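Local coordinates for thioredoxin domain-containing protein (Vibrio parahaemolyticus, PDB 2R5S) that is of unknown function but forms the tetratricopeptide-repeat part of a longer thioredoxin-domain protein that may reduce protein disulfides, at residues Asp124-Leu128 against Ile153-Leu157; Leu131-Leu135 against Val146-Phe150. All coordinates share one frame; numbering follows the deposited sequence.

Interaction 1 of 2, residues Asp124-Leu128 against Ile153-Leu157; sequences DEEAL and ILSAL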
loop_
_atom_site.group_PDB
_atom_site.type_symbol
_atom_site.label_atom_id
_atom_site.label_comp_id
_atom_site.label_asym_id
_atom_site.label_seq_id
_atom_site.Cartn_x
_atom_site.Cartn_y
_atom_site.Cartn_z
ATOM N N ASP A 124 -5.728 1.729 0.756
ATOM C CA ASP A 124 -5.706 0.787 1.867
ATOM C C ASP A 124 -5.717 1.445 3.185
ATOM O O ASP A 124 -6.216 0.862 4.103
ATOM C CB ASP A 124 -4.517 -0.160 1.799
ATOM C CG ASP A 124 -4.505 -0.953 0.522
ATOM O OD1 ASP A 124 -5.533 -1.600 0.221
ATOM O OD2 ASP A 124 -3.479 -0.899 -0.193
ATOM N N GLU A 125 -5.167 2.635 3.293
ATOM C CA GLU A 125 -5.248 3.393 4.547
ATOM C C GLU A 125 -6.700 3.607 4.912
ATOM O O GLU A 125 -7.120 3.208 5.994
ATOM C CB GLU A 125 -4.452 4.723 4.512
ATOM C CG GLU A 125 -4.207 5.346 5.905
ATOM C CD GLU A 125 -3.537 6.725 5.843
ATOM O OE1 GLU A 125 -4.101 7.683 5.248
ATOM O OE2 GLU A 125 -2.431 6.877 6.416
ATOM N N GLU A 126 -7.475 4.201 4.007
ATOM C CA GLU A 126 -8.941 4.332 4.150
ATOM C C GLU A 126 -9.725 3.020 4.345
ATOM O O GLU A 126 -10.627 3.014 5.162
ATOM C CB GLU A 126 -9.548 5.056 2.932
ATOM C CG GLU A 126 -9.203 6.557 2.784
ATOM C CD GLU A 126 -9.400 7.028 1.347
ATOM O OE1 GLU A 126 -8.671 6.536 0.445
ATOM O OE2 GLU A 126 -10.316 7.847 1.110
ATOM N N ALA A 127 -9.467 1.975 3.532
ATOM C CA ALA A 127 -10.001 0.638 3.753
ATOM C C ALA A 127 -9.847 0.214 5.250
ATOM O O ALA A 127 -10.819 -0.124 5.905
ATOM C CB ALA A 127 -9.253 -0.337 2.908
ATOM N N LEU A 128 -8.624 0.227 5.775
ATOM C CA LEU A 128 -8.344 -0.279 7.107
ATOM C C LEU A 128 -8.871 0.689 8.136
ATOM O O LEU A 128 -9.192 0.282 9.259
ATOM C CB LEU A 128 -6.835 -0.464 7.308
ATOM C CG LEU A 128 -6.217 -1.629 6.529
ATOM C CD1 LEU A 128 -4.707 -1.502 6.279
ATOM C CD2 LEU A 128 -6.582 -3.029 7.117
ATOM N N ILE A 153 -7.099 -7.887 4.239
ATOM C CA ILE A 153 -6.441 -6.671 3.706
ATOM C C ILE A 153 -4.984 -6.614 4.217
ATOM O O ILE A 153 -4.070 -6.361 3.453
ATOM C CB ILE A 153 -7.273 -5.361 3.954
ATOM C CG1 ILE A 153 -8.444 -5.189 2.962
ATOM C CG2 ILE A 153 -6.415 -4.077 3.802
ATOM C CD1 ILE A 153 -9.254 -6.476 2.648
ATOM N N LEU A 154 -4.766 -6.927 5.479
ATOM C CA LEU A 154 -3.417 -6.821 6.077
ATOM C C LEU A 154 -2.447 -7.813 5.460
ATOM O O LEU A 154 -1.301 -7.469 5.141
ATOM C CB LEU A 154 -3.444 -7.034 7.598
ATOM C CG LEU A 154 -4.076 -5.935 8.478
ATOM C CD1 LEU A 154 -4.040 -6.415 9.923
ATOM C CD2 LEU A 154 -3.359 -4.571 8.394
ATOM N N SER A 155 -2.906 -9.059 5.334
ATOM C CA SER A 155 -2.059 -10.090 4.828
ATOM C C SER A 155 -1.857 -9.838 3.354
ATOM O O SER A 155 -0.739 -9.987 2.833
ATOM C CB SER A 155 -2.604 -11.491 5.158
ATOM O OG SER A 155 -3.553 -11.950 4.209
ATOM N N ALA A 156 -2.911 -9.434 2.660
ATOM C CA ALA A 156 -2.730 -9.054 1.230
ATOM C C ALA A 156 -1.569 -8.066 1.085
ATOM O O ALA A 156 -0.664 -8.301 0.292
ATOM C CB ALA A 156 -4.001 -8.471 0.628
ATOM N N LEU A 157 -1.601 -7.003 1.887
ATOM C CA LEU A 157 -0.545 -5.988 1.937
ATOM C C LEU A 157 0.902 -6.429 2.114
ATOM O O LEU A 157 1.751 -5.964 1.359
ATOM C CB LEU A 157 -0.873 -4.883 2.949
ATOM C CG LEU A 157 -1.391 -3.582 2.328
ATOM C CD1 LEU A 157 -2.022 -3.836 0.944
ATOM C CD2 LEU A 157 -2.323 -2.725 3.254
#

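Interaction 2 of 2, residues Leu131-Leu135 against Val146-Phe150; sequences LWNIL and VKKTF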
loop_
_atom_site.group_PDB
_atom_site.type_symbol
_atom_site.label_atom_id
_atom_site.label_comp_id
_atom_site.label_asym_id
_atom_site.label_seq_id
_atom_site.Cartn_x
_atom_site.Cartn_y
_atom_site.Cartn_z
ATOM N N LEU A 131 -12.657 0.024 8.570
ATOM C CA LEU A 131 -12.912 -1.182 9.355
ATOM C C LEU A 131 -12.526 -0.974 10.822
ATOM O O LEU A 131 -13.207 -1.463 11.740
ATOM C CB LEU A 131 -12.141 -2.346 8.731
ATOM C CG LEU A 131 -12.936 -3.140 7.635
ATOM C CD1 LEU A 131 -13.972 -2.276 6.931
ATOM C CD2 LEU A 131 -12.138 -3.965 6.583
ATOM N N TRP A 132 -11.429 -0.255 11.042
ATOM C CA TRP A 132 -10.851 -0.094 12.338
ATOM C C TRP A 132 -11.908 0.580 13.188
ATOM O O TRP A 132 -12.062 0.272 14.355
ATOM C CB TRP A 132 -9.601 0.808 12.300
ATOM C CG TRP A 132 -9.183 1.252 13.740
ATOM C CD1 TRP A 132 -9.235 2.530 14.299
ATOM C CD2 TRP A 132 -8.694 0.395 14.773
ATOM N NE1 TRP A 132 -8.818 2.478 15.606
ATOM C CE2 TRP A 132 -8.474 1.181 15.909
ATOM C CE3 TRP A 132 -8.419 -0.979 14.840
ATOM C CZ2 TRP A 132 -8.010 0.638 17.089
ATOM C CZ3 TRP A 132 -7.953 -1.504 16.019
ATOM C CH2 TRP A 132 -7.761 -0.721 17.116
ATOM N N ASN A 133 -12.620 1.531 12.583
ATOM C CA ASN A 133 -13.640 2.325 13.269
ATOM C C ASN A 133 -14.819 1.471 13.775
ATOM O O ASN A 133 -15.479 1.820 14.734
ATOM C CB ASN A 133 -14.111 3.443 12.347
ATOM C CG ASN A 133 -13.290 4.728 12.515
ATOM O OD1 ASN A 133 -12.604 4.924 13.517
ATOM N ND2 ASN A 133 -13.340 5.583 11.516
ATOM N N ILE A 134 -15.061 0.331 13.122
ATOM C CA ILE A 134 -16.103 -0.602 13.549
ATOM C C ILE A 134 -15.530 -1.531 14.649
ATOM O O ILE A 134 -16.141 -1.749 15.688
ATOM C CB ILE A 134 -16.594 -1.382 12.331
ATOM C CG1 ILE A 134 -17.335 -0.448 11.379
ATOM C CG2 ILE A 134 -17.481 -2.584 12.708
ATOM C CD1 ILE A 134 -17.614 -1.044 10.110
ATOM N N LEU A 135 -14.313 -2.025 14.431
ATOM C CA LEU A 135 -13.713 -3.066 15.259
ATOM C C LEU A 135 -13.401 -2.645 16.658
ATOM O O LEU A 135 -13.460 -3.458 17.590
ATOM C CB LEU A 135 -12.467 -3.688 14.595
ATOM C CG LEU A 135 -12.554 -4.427 13.243
ATOM C CD1 LEU A 135 -11.148 -4.649 12.695
ATOM C CD2 LEU A 135 -13.258 -5.749 13.249
ATOM N N VAL A 146 -16.125 -8.388 9.590
ATOM C CA VAL A 146 -15.356 -7.183 9.543
ATOM C C VAL A 146 -13.903 -7.356 9.978
ATOM O O VAL A 146 -13.014 -6.841 9.320
ATOM C CB VAL A 146 -15.982 -6.061 10.476
ATOM C CG1 VAL A 146 -14.984 -4.952 10.744
ATOM C CG2 VAL A 146 -17.292 -5.526 9.885
ATOM N N LYS A 147 -13.659 -8.026 11.112
ATOM C CA LYS A 147 -12.319 -8.414 11.446
ATOM C C LYS A 147 -11.629 -9.233 10.349
ATOM O O LYS A 147 -10.467 -9.041 10.115
ATOM C CB LYS A 147 -12.271 -9.194 12.769
ATOM C CG LYS A 147 -10.895 -9.190 13.405
ATOM C CD LYS A 147 -10.635 -10.565 13.981
ATOM C CE LYS A 147 -11.067 -10.608 15.423
ATOM N NZ LYS A 147 -9.921 -10.186 16.174
ATOM N N LYS A 148 -12.340 -10.119 9.674
ATOM C CA LYS A 148 -11.734 -10.924 8.633
ATOM C C LYS A 148 -11.340 -10.114 7.390
ATOM O O LYS A 148 -10.284 -10.336 6.740
ATOM C CB LYS A 148 -12.720 -12.012 8.200
ATOM C CG LYS A 148 -12.166 -12.914 7.122
ATOM C CD LYS A 148 -13.207 -13.910 6.669
ATOM C CE LYS A 148 -12.728 -14.593 5.473
ATOM N NZ LYS A 148 -12.053 -15.883 5.896
ATOM N N THR A 149 -12.210 -9.209 6.991
ATOM C CA THR A 149 -11.839 -8.452 5.821
ATOM C C THR A 149 -10.745 -7.472 6.178
ATOM O O THR A 149 -9.860 -7.292 5.404
ATOM C CB THR A 149 -12.987 -7.793 5.003
ATOM O OG1 THR A 149 -12.650 -6.425 4.850
ATOM C CG2 THR A 149 -14.330 -7.875 5.660
ATOM N N PHE A 150 -10.739 -6.933 7.382
ATOM C CA PHE A 150 -9.540 -6.243 7.897
ATOM C C PHE A 150 -8.281 -7.143 7.791
ATOM O O PHE A 150 -7.251 -6.721 7.258
ATOM C CB PHE A 150 -9.825 -5.873 9.345
ATOM C CG PHE A 150 -8.866 -4.956 9.953
ATOM C CD1 PHE A 150 -9.038 -3.569 9.838
ATOM C CD2 PHE A 150 -7.805 -5.450 10.726
ATOM C CE1 PHE A 150 -8.134 -2.660 10.493
ATOM C CE2 PHE A 150 -6.916 -4.551 11.356
ATOM C CZ PHE A 150 -7.090 -3.189 11.245
#

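Interaction 1 of 2, residues Asp124-Leu128 against Ile153-Leu157
L128 packs against I153, L154 and L157 in an apolar contact between two antiparallel helices of the tetratricopeptide region. The first turn of helix 124-135 faces the last turn of helix 145-157. The short axes lie 11.4 Å apart at 154°. L128 is the central side chain. L128 CD2 comes within 3.5 Å of I153 CG2, tighter than usual for two carbons. L128 and I153 lie alongside each other, pointing opposite ways. I153 meets L128 with this methyl because CG2 lies anti to the backbone N, while the CG1 branch turns to the far side. L128 CD2 also touches L154 CD2 at 3.8 Å. L128 CD1 sits among all three residues, as far from L157 CD2 (4.0 Å) as from the methyls I153 CG2 and L154 CD2. D124 and L157 extend to meet each other from the two helices. D124 CB is 3.7 Å from L157 CD2, and D124 OD2 is 3.5 Å from L157 CD1. Helix 162-174 adds Y167 against L128 and A164 against L157. The two helix ends are therefore held by methyl contacts, while OD1 of the buried D124 is satisfied by a hydrogen bond from N119 ND2 of a third helix, 108-120.

Interaction 2 of 2, residues Leu131-Leu135 against Val146-Phe150
L131 and L135 meet V146 and F150 in an antiparallel helix pair of the kind from which tetratricopeptide repeats are built. The last turns of helix 124-135 face the beginning of helix 145-157. The short axes approach to 9.7 Å with a signed crossing angle of -144°. In this part of the helical array, helix 108-120 supplies A115 to L131 and C112 to V146, and helix 162-174 supplies Y167 and L171 to F150.

F150 reaches across with CG anti to its backbone N, chi1 -169°, which carries the ring to helix 124-135. L135 CD1 sits over one face of that ring in a CH-pi contact. L135 CD1 is 3.9 Å from the centroid of the F150 ring, 22° off the ring normal and shifted toward the rim. L131 comes to the same ring differently. L131 CB approaches the rim, roughly in the ring plane, and lies 3.5 Å from F150 CD1. W132 adds a looser touch, with W132 CB 4.2 Å from F150 CE1.

V146 packs on the flank nearer helix 108-120, against L131, I134 and L135. CG1 is the branch that reaches over. V146 CG1 lies 4.0 Å from I134 CG2 and 4.1 Å from L131 CG. L135 and V146 lie alongside each other, pointing opposite ways, but the fit of their methyls is doubtful. K147 has its side chain directed away overall, with CB near L135. The exact placement of the L135 CD2 methyl there is doubtful too.

T149 brings a polar atom into these surroundings. The T149 side chain stands nearly perpendicular to that of L131. The hydroxyl is buried and has no hydrogen-bond partner in the model: T149 OG1 lies 3.1 Å from the methyl carbon L131 CD2.

Interactions 1 and 2 join the same two helices, 124-135 and 145-157, at successive levels. Interaction 2 lies nearer the loop that connects the helices, with its centre about 17 Å from the centre of the chain. The centre of interaction 1 is about 7 Å from the centre of the chain, so it is the more central of the two. Both are buried, yet interaction 2 hides more surface, 389 against 248 Å², and its axes are closer. Interaction 1 is aliphatic, with a buried aspartate packed against L157. Interaction 2 is built around an aromatic ring. The two contacts adjoin, since L128 O packs on F150 CE1 at 3.4 Å. Y167 on helix 162-174 touches both L128 and F150, spanning the two levels.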